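PDB 6PCO: MarR-family transcriptional regulator from Bordetella bronchiseptica, which probably acts as a DNA-binding transcription factor, a Bordetella regulator of biofilm formation whose DNA binding is regulated by 6-hydroxynicotinic acid. Local coordinates for residues Tyr49-Ser52 and Gly56-Leu59; Ala68-Thr73 and Leu79-Phe84; Ala89-Gly94 and Leu148-Val153; Gly114-Leu119 and Lys123-Ser128; Ile159-Phe164 and Ala170-Ile175. One frame throughout, in Å; residues are numbered along the deposited sequence.

In the fold
Interactions 1 and 2 are buried and largely aromatic. Both use helix 55-73, whose N-terminal end meets the chain before it in interaction 1 and whose C-terminal end meets helix 81-93 in interaction 2. Interaction 4, buried among leucines with only a backbone hydrogen bond across it, joins helix 109-121 to strand 125-129 and is nested inside the loop that interaction 3 closes. Interactions 3 and 5 are only partly buried, share helix 143-164 and add side-chain polar bonds: a salt bridge in 89-94/148-153, an arginine-glutamine bond in 159-164/170-175. F84 and M152 join interactions 2 and 3, and L148 and L124 join 3 and 4. All but interaction 4 reach the second subunit.

Interaction 1 of 5, residues Tyr49-Ser52 and Gly56-Leu59; sequences YHFS and GHLL
F51 and H57 form the aromatic part of this contact, an edge-to-face (T-shaped) pair in which the phenyl ring turns its edge toward the face of the imidazole. The planes stand at 76° and the ring centroids are 5.1 Å apart. F51 CE2 leads the approach, over one face of the imidazole and 3.7 Å from H57 NE2. On the histidine side, CG lies anti to the backbone N (chi1 -169°), which swings the ring back toward the loop residues that precede helix 55-73.

Backbone-to-side-chain packing supplies the rest. F51 O sits 3.4 Å from H57 CB, while S52 lies on the ND1 side of the imidazole: its carbonyl O is 3.5 Å from H57 ND1, oblique to the ring and without a hydrogen bond. L58 adds a looser touch, CD2 lying 4.3 Å from S52 O.

The polar bond of the histidine leads out of the chain. H57 NE2 is hydrogen-bonded to the backbone O of T105 in the second subunit, and F51 also packs on V85 of that subunit, so the pair lies at the dimer interface, the N-terminal region contributing to dimerisation as in other MarR-family proteins. With O of T105 as its partner, NE2 must be the donor, which probably helps hold the imidazole in the rotation that presents its face to F51.

Interaction 2 of 5, residues Ala68-Thr73 and Leu79-Phe84; sequences AIFQQT and LTAAQF
L79 meets the ring of F70 through its backbone: L79 O lies at the ring edge, in plane, 3.7 Å from F70 CE1. T80 brings its carbonyl carbon to 3.6 Å from the same F70 CE1, while its side chain serves as the N-cap of helix 81-93. T80 OG1 accepts from Q83 N at 3.0 Å with an N-H...O angle of 160°, which ties down the first turn against which F70 packs. A81 then carries the centre of the contact. Its CA stands over one face of the F70 ring in a CH-pi contact, 3.7 Å from the centroid and 16° off the ring normal, and its CB reaches F70 CG at 4.1 Å. The phenyl ring arrives there because F70 CG is anti to the backbone N (chi1 180°), directing it across to helix 81-93. This connection between helices 55-73 and 81-93 belongs to the largely helical MarR fold; I159 of helix 143-164 also packs on F70, and A81 touches R60 of the second subunit. Last comes F84, whose CB lies 3.8 Å from F70 CZ. The two side chains pass at a slant, F84 CD2 being 4.1 Å from F70 CE2, and F84 also packs on M152.

Interaction 3 of 5, residues Ala89-Gly94 and Leu148-Val153; sequences ALRDQG and LVEEMV
R91 reaches from helix 81-93 to E150 and V149 on helix 143-164, and its shape serves both. CG lies anti to the backbone N, which carries the chain toward the other helix, and a bend at chi2 (61°) then turns the outer half across that helix, toward E150. The aliphatic part lies against V149: R91 CG is 4.0 Å from V149 CG1, the methyl that is itself anti to its backbone N. Beyond this apolar step the guanidinium forms a salt bridge, with R91 NE 3.0 Å from E150 OE2.

The two helices are separated in the chain by 53 residues that include the helix 109-121 and the strands 125-129 and 137-141 of the winged helix-turn-helix region, so the pair closes a long loop of the MarR fold. L141 of strand 137-141 packs on R91, and L87 packs on V149.

E150 is also folded, bent at chi2, and presents one oxygen to two donors. OE2 takes NE on its anti side, 34° out of the carboxylate plane, and a weak bond from R91 NH2 at 3.2 Å. Carboxylate and guanidinium are strongly twisted against each other, their planes 68° apart, although OE2 lies near the guanidinium plane, at its edge. Both charged residues are exposed to solvent.

Interaction 4 of 5, residues Gly114-Leu119 and Lys123-Ser128; sequences GVIERL and KLLAVS
L119 and L125 meet at the apolar centre, where L119 CB is 3.4 Å from L125 CD2 and the two side chains cross at about a right angle. The contact joins the end of helix 109-121 to strand 125-129, the first strand of the two-stranded wing of the MarR-type winged helix-turn-helix; in this family the helix before the wing is generally the recognition helix. L125 spans I116 and L119, one turn apart on the helix. Its CG lies between the backbone N and the carbonyl carbon (chi1 58°), and from there the two methyls diverge: CD2 also packs on L119 CD1 at 3.7 Å, whereas CD1 goes back along the helix to I116 CG2, 4.0 Å away.

L124 extends the hydrophobic patch on the side of L119 CD2, which its CD1 approaches to 3.8 Å. Beyond the two segments, L87 of helix 81-93 packs on L119, V139 of strand 137-141 lies on I116, and L148 of helix 143-164 touches L124.

At the polar edge the helix ends in a Schellman motif. K123, with positive phi (60°), is the C' residue, and its turn brings the next amide back to the helix end while its CB points away from the helix. K123 O is hydrogen-bonded to T142 OG1, and the adjoining strand pairs through A126 with T140. L124 N donates to L119 O at 3.1 Å, with an N-H...O angle of 154°.

Interaction 5 of 5, residues Ile159-Phe164 and Ala170-Ile175; sequences ITQSTF and AERVAI. With BU1 (1,4-butanediol), chain E.
R172 lies across the ring of F164 at the corner where helix 143-164 gives way to helix 169-183. The two helical segments run at 100° to each other, in the C-terminal region that MarR-family proteins generally use for dimerisation, and E171 and I175 indeed reach the second subunit. The ring edge of F164 is met by I175, CG2 lying 4.0 Å from F164 CE1.

One turn before F164 on the same face of the helix, T160 lines the 1,4-butanediol pocket together with H66 and V85; the diol is hydrogen-bonded to H66 and to R60 and G56 of the second subunit.

From its root outward, R172 CB is 3.9 Å from F164 CD1, and CG follows over the same part of the ring. CD stands over the face in a CH-pi contact, 4.0 Å from the F164 ring centroid. An extended chain from CG to NE keeps the side chain on this course. NE comes 3.4 Å from F164 CB, which lies over one face of the guanidinium, and ring and guanidinium planes are within 17° of parallel. NE is also hydrogen-bonded to L167 O, in the connection between the helices. At its tip R172 reaches Q161, whose chain is bent at chi2 to present its amide oxygen. Q161 OE1 lies at the guanidinium edge, near its plane, and accepts from R172 NH1 at 2.6 Å, with an N-H...O angle of 152°.

Interaction 1 of 5, residues Tyr49-Ser52 and Gly56-Leu59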
# COMPACT_ATOMS: atom_id res chain seq x y z
N TYR A 49 -2.62 -4.93 -22.71
CA TYR A 49 -2.37 -4.61 -21.30
C TYR A 49 -1.97 -3.14 -21.18
O TYR A 49 -1.02 -2.71 -21.80
CB TYR A 49 -1.26 -5.51 -20.74
CG TYR A 49 -1.05 -5.41 -19.25
CD1 TYR A 49 -1.75 -6.22 -18.37
CD2 TYR A 49 -0.14 -4.51 -18.71
CE1 TYR A 49 -1.56 -6.15 -17.00
CE2 TYR A 49 0.05 -4.41 -17.34
CZ TYR A 49 -0.66 -5.23 -16.48
OH TYR A 49 -0.47 -5.13 -15.13
N HIS A 50 -2.74 -2.39 -20.38
CA HIS A 50 -2.38 -1.06 -19.90
C HIS A 50 -2.34 -1.11 -18.37
O HIS A 50 -3.34 -1.44 -17.73
CB HIS A 50 -3.39 -0.00 -20.40
CG HIS A 50 -3.49 0.15 -21.88
ND1 HIS A 50 -4.49 -0.46 -22.63
CD2 HIS A 50 -2.75 0.87 -22.76
CE1 HIS A 50 -4.35 -0.14 -23.90
NE2 HIS A 50 -3.29 0.68 -24.01
N PHE A 51 -1.18 -0.79 -17.77
CA PHE A 51 -0.98 -0.97 -16.33
C PHE A 51 -2.06 -0.21 -15.55
O PHE A 51 -2.50 -0.68 -14.50
CB PHE A 51 0.45 -0.59 -15.91
CG PHE A 51 0.70 0.89 -15.81
CD1 PHE A 51 0.92 1.66 -16.95
CD2 PHE A 51 0.69 1.54 -14.58
CE1 PHE A 51 1.13 3.03 -16.87
CE2 PHE A 51 0.89 2.91 -14.50
CZ PHE A 51 1.11 3.65 -15.64
N SER A 52 -2.50 0.94 -16.09
CA SER A 52 -3.35 1.93 -15.39
C SER A 52 -4.80 1.43 -15.23
O SER A 52 -5.48 1.85 -14.30
CB SER A 52 -3.30 3.28 -16.09
OG SER A 52 -3.44 3.15 -17.50
N GLY A 56 -4.56 -3.85 -9.75
CA GLY A 56 -3.39 -3.58 -8.90
C GLY A 56 -3.13 -2.09 -8.77
O GLY A 56 -2.86 -1.60 -7.67
N HIS A 57 -3.25 -1.38 -9.89
CA HIS A 57 -2.98 0.06 -9.94
C HIS A 57 -4.06 0.85 -9.19
O HIS A 57 -3.74 1.77 -8.44
CB HIS A 57 -2.85 0.56 -11.38
CG HIS A 57 -2.33 1.96 -11.50
ND1 HIS A 57 -3.11 3.00 -11.97
CD2 HIS A 57 -1.13 2.50 -11.22
CE1 HIS A 57 -2.41 4.12 -11.97
NE2 HIS A 57 -1.19 3.83 -11.52
N LEU A 58 -5.34 0.49 -9.40
CA LEU A 58 -6.47 1.17 -8.78
C LEU A 58 -6.38 0.99 -7.26
O LEU A 58 -6.71 1.93 -6.52
CB LEU A 58 -7.78 0.58 -9.32
CG LEU A 58 -8.02 0.75 -10.82
CD1 LEU A 58 -9.11 -0.20 -11.29
CD2 LEU A 58 -8.38 2.19 -11.17
N LEU A 59 -5.91 -0.19 -6.81
CA LEU A 59 -5.63 -0.43 -5.39
C LEU A 59 -4.53 0.52 -4.92
O LEU A 59 -4.65 1.09 -3.85
CB LEU A 59 -5.23 -1.89 -5.15
CG LEU A 59 -6.38 -2.89 -5.09
CD1 LEU A 59 -5.86 -4.30 -4.94
CD2 LEU A 59 -7.32 -2.58 -3.94

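Interaction 2 of 5, residues Ala68-Thr73 and Leu79-Phe84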
# COMPACT_ATOMS: atom_id res chain seq x y z
N ALA A 68 -2.76 9.98 2.00
CA ALA A 68 -2.82 11.44 1.95
C ALA A 68 -3.91 11.95 2.90
O ALA A 68 -3.67 12.85 3.69
CB ALA A 68 -3.06 11.92 0.53
N ILE A 69 -5.11 11.37 2.82
CA ILE A 69 -6.18 11.79 3.69
C ILE A 69 -5.71 11.61 5.14
O ILE A 69 -5.90 12.49 5.97
CB ILE A 69 -7.47 11.01 3.40
CG1 ILE A 69 -8.15 11.53 2.14
CG2 ILE A 69 -8.42 11.06 4.59
CD1 ILE A 69 -9.13 10.55 1.53
N PHE A 70 -5.13 10.44 5.44
CA PHE A 70 -4.69 10.13 6.81
C PHE A 70 -3.76 11.25 7.31
O PHE A 70 -3.94 11.74 8.41
CB PHE A 70 -3.99 8.76 6.88
CG PHE A 70 -3.51 8.39 8.26
CD1 PHE A 70 -2.29 8.86 8.74
CD2 PHE A 70 -4.29 7.63 9.11
CE1 PHE A 70 -1.86 8.55 10.02
CE2 PHE A 70 -3.87 7.34 10.40
CZ PHE A 70 -2.66 7.80 10.85
N GLN A 71 -2.78 11.63 6.47
CA GLN A 71 -1.68 12.56 6.81
C GLN A 71 -2.21 13.99 7.00
O GLN A 71 -1.76 14.71 7.89
CB GLN A 71 -0.61 12.53 5.73
CG GLN A 71 0.25 11.27 5.79
CD GLN A 71 1.22 11.15 4.64
OE1 GLN A 71 0.89 11.41 3.49
NE2 GLN A 71 2.44 10.74 4.96
N GLN A 72 -3.16 14.38 6.14
CA GLN A 72 -3.80 15.67 6.19
C GLN A 72 -4.64 15.82 7.48
O GLN A 72 -4.59 16.87 8.10
CB GLN A 72 -4.63 15.89 4.92
CG GLN A 72 -3.76 16.12 3.69
CD GLN A 72 -4.57 16.61 2.51
OE1 GLN A 72 -5.34 17.57 2.63
NE2 GLN A 72 -4.42 15.96 1.37
N THR A 73 -5.38 14.79 7.89
CA THR A 73 -6.35 14.93 9.01
C THR A 73 -5.78 14.52 10.38
O THR A 73 -6.28 14.99 11.40
CB THR A 73 -7.68 14.22 8.67
OG1 THR A 73 -7.46 12.84 8.46
CG2 THR A 73 -8.30 14.75 7.40
N LEU A 79 3.06 10.64 13.56
CA LEU A 79 2.40 9.35 13.55
C LEU A 79 2.04 8.94 12.12
O LEU A 79 1.36 9.66 11.44
CB LEU A 79 1.14 9.46 14.41
CG LEU A 79 0.55 8.15 14.91
CD1 LEU A 79 1.45 7.50 15.95
CD2 LEU A 79 -0.85 8.38 15.48
N THR A 80 2.48 7.75 11.68
CA THR A 80 2.13 7.19 10.36
C THR A 80 0.90 6.27 10.48
O THR A 80 0.58 5.81 11.56
CB THR A 80 3.31 6.43 9.75
OG1 THR A 80 3.56 5.22 10.47
CG2 THR A 80 4.57 7.27 9.73
N ALA A 81 0.23 6.05 9.35
CA ALA A 81 -0.90 5.11 9.22
C ALA A 81 -0.53 3.73 9.79
O ALA A 81 -1.29 3.14 10.55
CB ALA A 81 -1.33 5.01 7.78
N ALA A 82 0.67 3.25 9.46
CA ALA A 82 1.16 1.96 9.96
C ALA A 82 1.38 2.03 11.49
O ALA A 82 0.97 1.16 12.23
CB ALA A 82 2.42 1.56 9.23
N GLN A 83 2.02 3.10 11.95
CA GLN A 83 2.23 3.30 13.36
C GLN A 83 0.88 3.23 14.10
O GLN A 83 0.75 2.57 15.17
CB GLN A 83 2.90 4.65 13.60
CG GLN A 83 4.41 4.61 13.57
CD GLN A 83 4.99 6.00 13.53
OE1 GLN A 83 4.70 6.85 14.38
NE2 GLN A 83 5.80 6.25 12.51
N PHE A 84 -0.12 3.92 13.56
CA PHE A 84 -1.40 4.06 14.24
C PHE A 84 -2.05 2.67 14.38
O PHE A 84 -2.44 2.25 15.46
CB PHE A 84 -2.29 5.08 13.52
CG PHE A 84 -3.71 5.12 14.03
CD1 PHE A 84 -3.99 5.65 15.27
CD2 PHE A 84 -4.75 4.57 13.30
CE1 PHE A 84 -5.28 5.66 15.76
CE2 PHE A 84 -6.04 4.58 13.80
CZ PHE A 84 -6.30 5.13 15.03

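Interaction 3 of 5, residues Ala89-Gly94 and Leu148-Val153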
# COMPACT_ATOMS: atom_id res chain seq x y z
N ALA A 89 -3.73 -2.26 17.26
CA ALA A 89 -3.64 -3.71 17.49
C ALA A 89 -3.24 -3.99 18.95
O ALA A 89 -3.72 -4.96 19.51
CB ALA A 89 -2.71 -4.36 16.49
N LEU A 90 -2.37 -3.17 19.55
CA LEU A 90 -1.91 -3.43 20.91
C LEU A 90 -3.03 -3.11 21.91
O LEU A 90 -3.20 -3.82 22.89
CB LEU A 90 -0.66 -2.61 21.20
CG LEU A 90 0.57 -3.02 20.40
CD1 LEU A 90 1.75 -2.14 20.76
CD2 LEU A 90 0.94 -4.47 20.63
N ARG A 91 -3.79 -2.05 21.62
CA ARG A 91 -4.99 -1.69 22.34
C ARG A 91 -5.98 -2.88 22.36
O ARG A 91 -6.48 -3.21 23.40
CB ARG A 91 -5.61 -0.44 21.70
CG ARG A 91 -6.92 0.04 22.31
CD ARG A 91 -6.72 0.41 23.76
NE ARG A 91 -7.84 1.12 24.34
CZ ARG A 91 -8.09 1.19 25.64
NH1 ARG A 91 -7.49 0.36 26.48
NH2 ARG A 91 -8.94 2.09 26.11
N ASP A 92 -6.25 -3.49 21.20
CA ASP A 92 -7.25 -4.57 21.06
C ASP A 92 -6.73 -5.92 21.59
O ASP A 92 -7.54 -6.70 22.07
CB ASP A 92 -7.73 -4.70 19.61
CG ASP A 92 -8.51 -3.51 19.05
OD1 ASP A 92 -8.83 -2.58 19.83
OD2 ASP A 92 -8.78 -3.50 17.83
N GLN A 93 -5.42 -6.18 21.56
CA GLN A 93 -4.81 -7.53 21.81
C GLN A 93 -4.03 -7.64 23.13
O GLN A 93 -3.71 -8.75 23.55
CB GLN A 93 -3.77 -7.88 20.74
CG GLN A 93 -4.33 -8.08 19.35
CD GLN A 93 -5.41 -9.13 19.39
OE1 GLN A 93 -6.55 -8.87 19.04
NE2 GLN A 93 -5.06 -10.30 19.90
N GLY A 94 -3.62 -6.53 23.73
CA GLY A 94 -2.70 -6.57 24.84
C GLY A 94 -1.33 -7.02 24.38
O GLY A 94 -0.91 -6.73 23.26
N LEU A 148 -2.90 8.21 23.48
CA LEU A 148 -2.76 8.67 22.12
C LEU A 148 -3.73 7.92 21.19
O LEU A 148 -4.38 8.54 20.36
CB LEU A 148 -1.29 8.51 21.71
CG LEU A 148 -0.96 8.86 20.26
CD1 LEU A 148 -1.23 10.33 19.94
CD2 LEU A 148 0.48 8.50 19.94
N VAL A 149 -3.82 6.59 21.31
CA VAL A 149 -4.81 5.79 20.57
C VAL A 149 -6.21 6.39 20.76
O VAL A 149 -6.93 6.58 19.80
CB VAL A 149 -4.79 4.32 21.02
CG1 VAL A 149 -6.01 3.54 20.54
CG2 VAL A 149 -3.53 3.63 20.58
N GLU A 150 -6.60 6.63 22.02
CA GLU A 150 -7.90 7.16 22.39
C GLU A 150 -8.08 8.58 21.81
O GLU A 150 -9.11 8.86 21.22
CB GLU A 150 -8.10 7.10 23.91
CG GLU A 150 -8.32 5.68 24.45
CD GLU A 150 -9.34 4.81 23.73
OE1 GLU A 150 -10.51 5.24 23.58
OE2 GLU A 150 -8.97 3.68 23.31
N GLU A 151 -7.06 9.45 21.94
CA GLU A 151 -7.06 10.79 21.33
C GLU A 151 -7.30 10.76 19.81
O GLU A 151 -7.93 11.68 19.26
CB GLU A 151 -5.73 11.50 21.56
CG GLU A 151 -5.50 11.96 22.99
CD GLU A 151 -6.65 12.75 23.57
OE1 GLU A 151 -7.10 13.70 22.89
OE2 GLU A 151 -7.12 12.38 24.68
N MET A 152 -6.77 9.74 19.11
CA MET A 152 -6.78 9.76 17.64
C MET A 152 -8.07 9.14 17.06
O MET A 152 -8.34 9.27 15.86
CB MET A 152 -5.56 9.03 17.08
CG MET A 152 -4.25 9.75 17.37
SD MET A 152 -4.10 11.44 16.71
CE MET A 152 -4.38 12.42 18.19
N VAL A 153 -8.91 8.53 17.92
CA VAL A 153 -10.05 7.72 17.46
C VAL A 153 -11.03 8.57 16.64
O VAL A 153 -11.39 8.16 15.54
CB VAL A 153 -10.75 6.99 18.61
CG1 VAL A 153 -12.04 6.33 18.16
CG2 VAL A 153 -9.83 5.95 19.23

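Interaction 4 of 5, residues Gly114-Leu119 and Lys123-Ser128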
# COMPACT_ATOMS: atom_id res chain seq x y z
N GLY A 114 10.08 -1.67 12.18
CA GLY A 114 10.36 -0.27 12.00
C GLY A 114 9.42 0.57 12.84
O GLY A 114 9.86 1.46 13.56
N VAL A 115 8.12 0.26 12.74
CA VAL A 115 7.11 0.89 13.60
C VAL A 115 7.49 0.71 15.08
O VAL A 115 7.50 1.68 15.84
CB VAL A 115 5.71 0.31 13.35
CG1 VAL A 115 4.78 0.71 14.48
CG2 VAL A 115 5.16 0.73 11.99
N ILE A 116 7.80 -0.51 15.49
CA ILE A 116 8.00 -0.74 16.89
C ILE A 116 9.16 0.13 17.36
O ILE A 116 9.07 0.75 18.41
CB ILE A 116 8.18 -2.23 17.21
CG1 ILE A 116 6.86 -2.97 17.00
CG2 ILE A 116 8.71 -2.42 18.61
CD1 ILE A 116 6.97 -4.44 17.21
N GLU A 117 10.24 0.15 16.57
CA GLU A 117 11.46 0.87 16.91
C GLU A 117 11.13 2.36 17.07
O GLU A 117 11.48 2.97 18.09
CB GLU A 117 12.55 0.59 15.86
CG GLU A 117 13.34 -0.71 16.10
CD GLU A 117 14.05 -1.29 14.89
OE1 GLU A 117 14.47 -0.50 14.00
OE2 GLU A 117 14.16 -2.53 14.80
N ARG A 118 10.38 2.93 16.12
CA ARG A 118 9.94 4.34 16.19
C ARG A 118 9.06 4.56 17.45
O ARG A 118 9.32 5.49 18.21
CB ARG A 118 9.23 4.76 14.90
CG ARG A 118 10.15 4.90 13.70
CD ARG A 118 9.42 5.35 12.44
NE ARG A 118 10.26 5.47 11.25
CZ ARG A 118 9.86 6.02 10.11
NH1 ARG A 118 8.60 6.41 9.97
NH2 ARG A 118 10.71 6.19 9.12
N LEU A 119 8.06 3.71 17.68
CA LEU A 119 7.16 3.87 18.85
C LEU A 119 7.94 3.66 20.16
O LEU A 119 7.69 4.37 21.14
CB LEU A 119 5.95 2.94 18.72
CG LEU A 119 5.03 3.20 17.52
CD1 LEU A 119 3.95 2.13 17.42
CD2 LEU A 119 4.38 4.57 17.55
N LYS A 123 8.42 6.40 23.49
CA LYS A 123 7.93 5.81 24.75
C LYS A 123 6.42 5.47 24.70
O LYS A 123 5.79 5.40 25.74
CB LYS A 123 8.16 6.78 25.91
CG LYS A 123 9.62 7.03 26.26
CD LYS A 123 10.17 6.07 27.29
CE LYS A 123 11.35 6.65 28.05
NZ LYS A 123 12.50 6.92 27.15
N LEU A 124 5.88 5.22 23.50
CA LEU A 124 4.46 4.92 23.31
C LEU A 124 4.19 3.41 23.45
O LEU A 124 3.03 3.00 23.63
CB LEU A 124 4.02 5.40 21.93
CG LEU A 124 4.10 6.91 21.70
CD1 LEU A 124 3.81 7.22 20.24
CD2 LEU A 124 3.14 7.68 22.61
N LEU A 125 5.23 2.58 23.36
CA LEU A 125 5.12 1.16 23.70
C LEU A 125 6.38 0.74 24.46
O LEU A 125 7.43 1.32 24.25
CB LEU A 125 4.89 0.30 22.45
CG LEU A 125 5.95 0.39 21.35
CD1 LEU A 125 7.20 -0.39 21.70
CD2 LEU A 125 5.39 -0.11 20.03
N ALA A 126 6.22 -0.26 25.34
CA ALA A 126 7.28 -0.86 26.14
C ALA A 126 7.66 -2.23 25.58
O ALA A 126 6.85 -2.90 24.93
CB ALA A 126 6.83 -0.97 27.57
N VAL A 127 8.90 -2.64 25.86
CA VAL A 127 9.41 -3.95 25.48
C VAL A 127 9.69 -4.75 26.76
O VAL A 127 10.30 -4.24 27.68
CB VAL A 127 10.67 -3.82 24.61
CG1 VAL A 127 11.42 -5.14 24.49
CG2 VAL A 127 10.33 -3.28 23.23
N SER A 128 9.22 -6.00 26.78
CA SER A 128 9.39 -6.91 27.89
C SER A 128 9.80 -8.28 27.35
O SER A 128 9.91 -8.46 26.14
CB SER A 128 8.13 -7.00 28.71
OG SER A 128 7.19 -7.87 28.09

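Interaction 5 of 5, residues Ile159-Phe164 and Ala170-Ile175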
# COMPACT_ATOMS: atom_id res chain seq x y z
N ILE A 159 -11.14 10.27 9.09
CA ILE A 159 -10.35 9.72 7.98
C ILE A 159 -11.17 8.67 7.22
O ILE A 159 -11.28 8.74 5.98
CB ILE A 159 -9.00 9.17 8.47
CG1 ILE A 159 -8.07 10.30 8.90
CG2 ILE A 159 -8.36 8.30 7.39
CD1 ILE A 159 -6.95 9.87 9.81
N THR A 160 -11.74 7.70 7.94
CA THR A 160 -12.58 6.67 7.31
C THR A 160 -13.68 7.33 6.46
O THR A 160 -13.85 6.95 5.30
CB THR A 160 -13.22 5.74 8.35
OG1 THR A 160 -12.18 4.97 8.95
CG2 THR A 160 -14.24 4.80 7.76
N GLN A 161 -14.39 8.31 7.05
CA GLN A 161 -15.46 9.03 6.35
C GLN A 161 -14.93 9.67 5.07
O GLN A 161 -15.51 9.47 4.00
CB GLN A 161 -16.10 10.10 7.25
CG GLN A 161 -16.94 9.53 8.38
CD GLN A 161 -17.92 8.49 7.92
OE1 GLN A 161 -18.76 8.72 7.04
NE2 GLN A 161 -17.80 7.29 8.48
N SER A 162 -13.83 10.42 5.17
CA SER A 162 -13.21 11.07 4.00
C SER A 162 -12.85 10.04 2.94
O SER A 162 -13.13 10.25 1.76
CB SER A 162 -11.99 11.86 4.38
OG SER A 162 -12.35 12.96 5.20
N THR A 163 -12.26 8.92 3.37
CA THR A 163 -11.80 7.89 2.46
C THR A 163 -12.97 7.33 1.65
O THR A 163 -12.82 7.12 0.44
CB THR A 163 -11.06 6.78 3.20
OG1 THR A 163 -9.92 7.35 3.84
CG2 THR A 163 -10.62 5.67 2.27
N PHE A 164 -14.11 7.08 2.32
CA PHE A 164 -15.34 6.60 1.64
C PHE A 164 -15.82 7.68 0.66
O PHE A 164 -16.45 7.39 -0.37
CB PHE A 164 -16.47 6.27 2.61
CG PHE A 164 -16.39 4.91 3.26
CD1 PHE A 164 -16.22 3.76 2.50
CD2 PHE A 164 -16.48 4.77 4.65
CE1 PHE A 164 -16.13 2.51 3.10
CE2 PHE A 164 -16.39 3.52 5.24
CZ PHE A 164 -16.22 2.39 4.46
N ALA A 170 -24.59 1.79 0.49
CA ALA A 170 -24.50 0.40 -0.02
C ALA A 170 -23.09 0.15 -0.59
O ALA A 170 -22.50 -0.89 -0.37
CB ALA A 170 -25.57 0.16 -1.05
N GLU A 171 -22.58 1.15 -1.31
CA GLU A 171 -21.25 1.13 -1.90
C GLU A 171 -20.17 1.04 -0.80
O GLU A 171 -19.16 0.30 -0.96
CB GLU A 171 -21.11 2.36 -2.79
CG GLU A 171 -21.90 2.23 -4.07
CD GLU A 171 -22.05 3.52 -4.85
OE1 GLU A 171 -21.90 4.59 -4.22
OE2 GLU A 171 -22.31 3.44 -6.10
N ARG A 172 -20.39 1.75 0.32
CA ARG A 172 -19.50 1.64 1.49
C ARG A 172 -19.43 0.18 1.98
O ARG A 172 -18.36 -0.34 2.23
CB ARG A 172 -19.96 2.60 2.60
CG ARG A 172 -19.91 4.07 2.22
CD ARG A 172 -20.03 5.00 3.41
NE ARG A 172 -19.81 6.38 2.99
CZ ARG A 172 -19.63 7.40 3.82
NH1 ARG A 172 -19.66 7.21 5.13
NH2 ARG A 172 -19.41 8.61 3.33
N VAL A 173 -20.59 -0.48 2.08
CA VAL A 173 -20.65 -1.88 2.51
C VAL A 173 -19.98 -2.76 1.45
O VAL A 173 -19.17 -3.64 1.76
CB VAL A 173 -22.11 -2.31 2.79
CG1 VAL A 173 -22.33 -3.82 2.75
CG2 VAL A 173 -22.59 -1.73 4.10
N ALA A 174 -20.30 -2.51 0.18
CA ALA A 174 -19.85 -3.39 -0.87
C ALA A 174 -18.32 -3.44 -0.92
O ALA A 174 -17.75 -4.51 -1.09
CB ALA A 174 -20.43 -2.95 -2.20
N ILE A 175 -17.66 -2.28 -0.76
CA ILE A 175 -16.20 -2.22 -0.97
C ILE A 175 -15.46 -2.86 0.21
O ILE A 175 -14.46 -3.57 0.02
CB ILE A 175 -15.68 -0.79 -1.25
CG1 ILE A 175 -14.26 -0.85 -1.79
CG2 ILE A 175 -15.78 0.10 -0.02
CD1 ILE A 175 -13.69 0.48 -2.16
C1 BU1 E . -9.44 4.38 8.25
C2 BU1 E . -8.31 3.36 8.48
C3 BU1 E . -7.01 3.96 9.02
C4 BU1 E . -5.88 2.92 8.90
O5 BU1 E . -10.29 4.04 7.12
O6 BU1 E . -4.95 3.17 7.81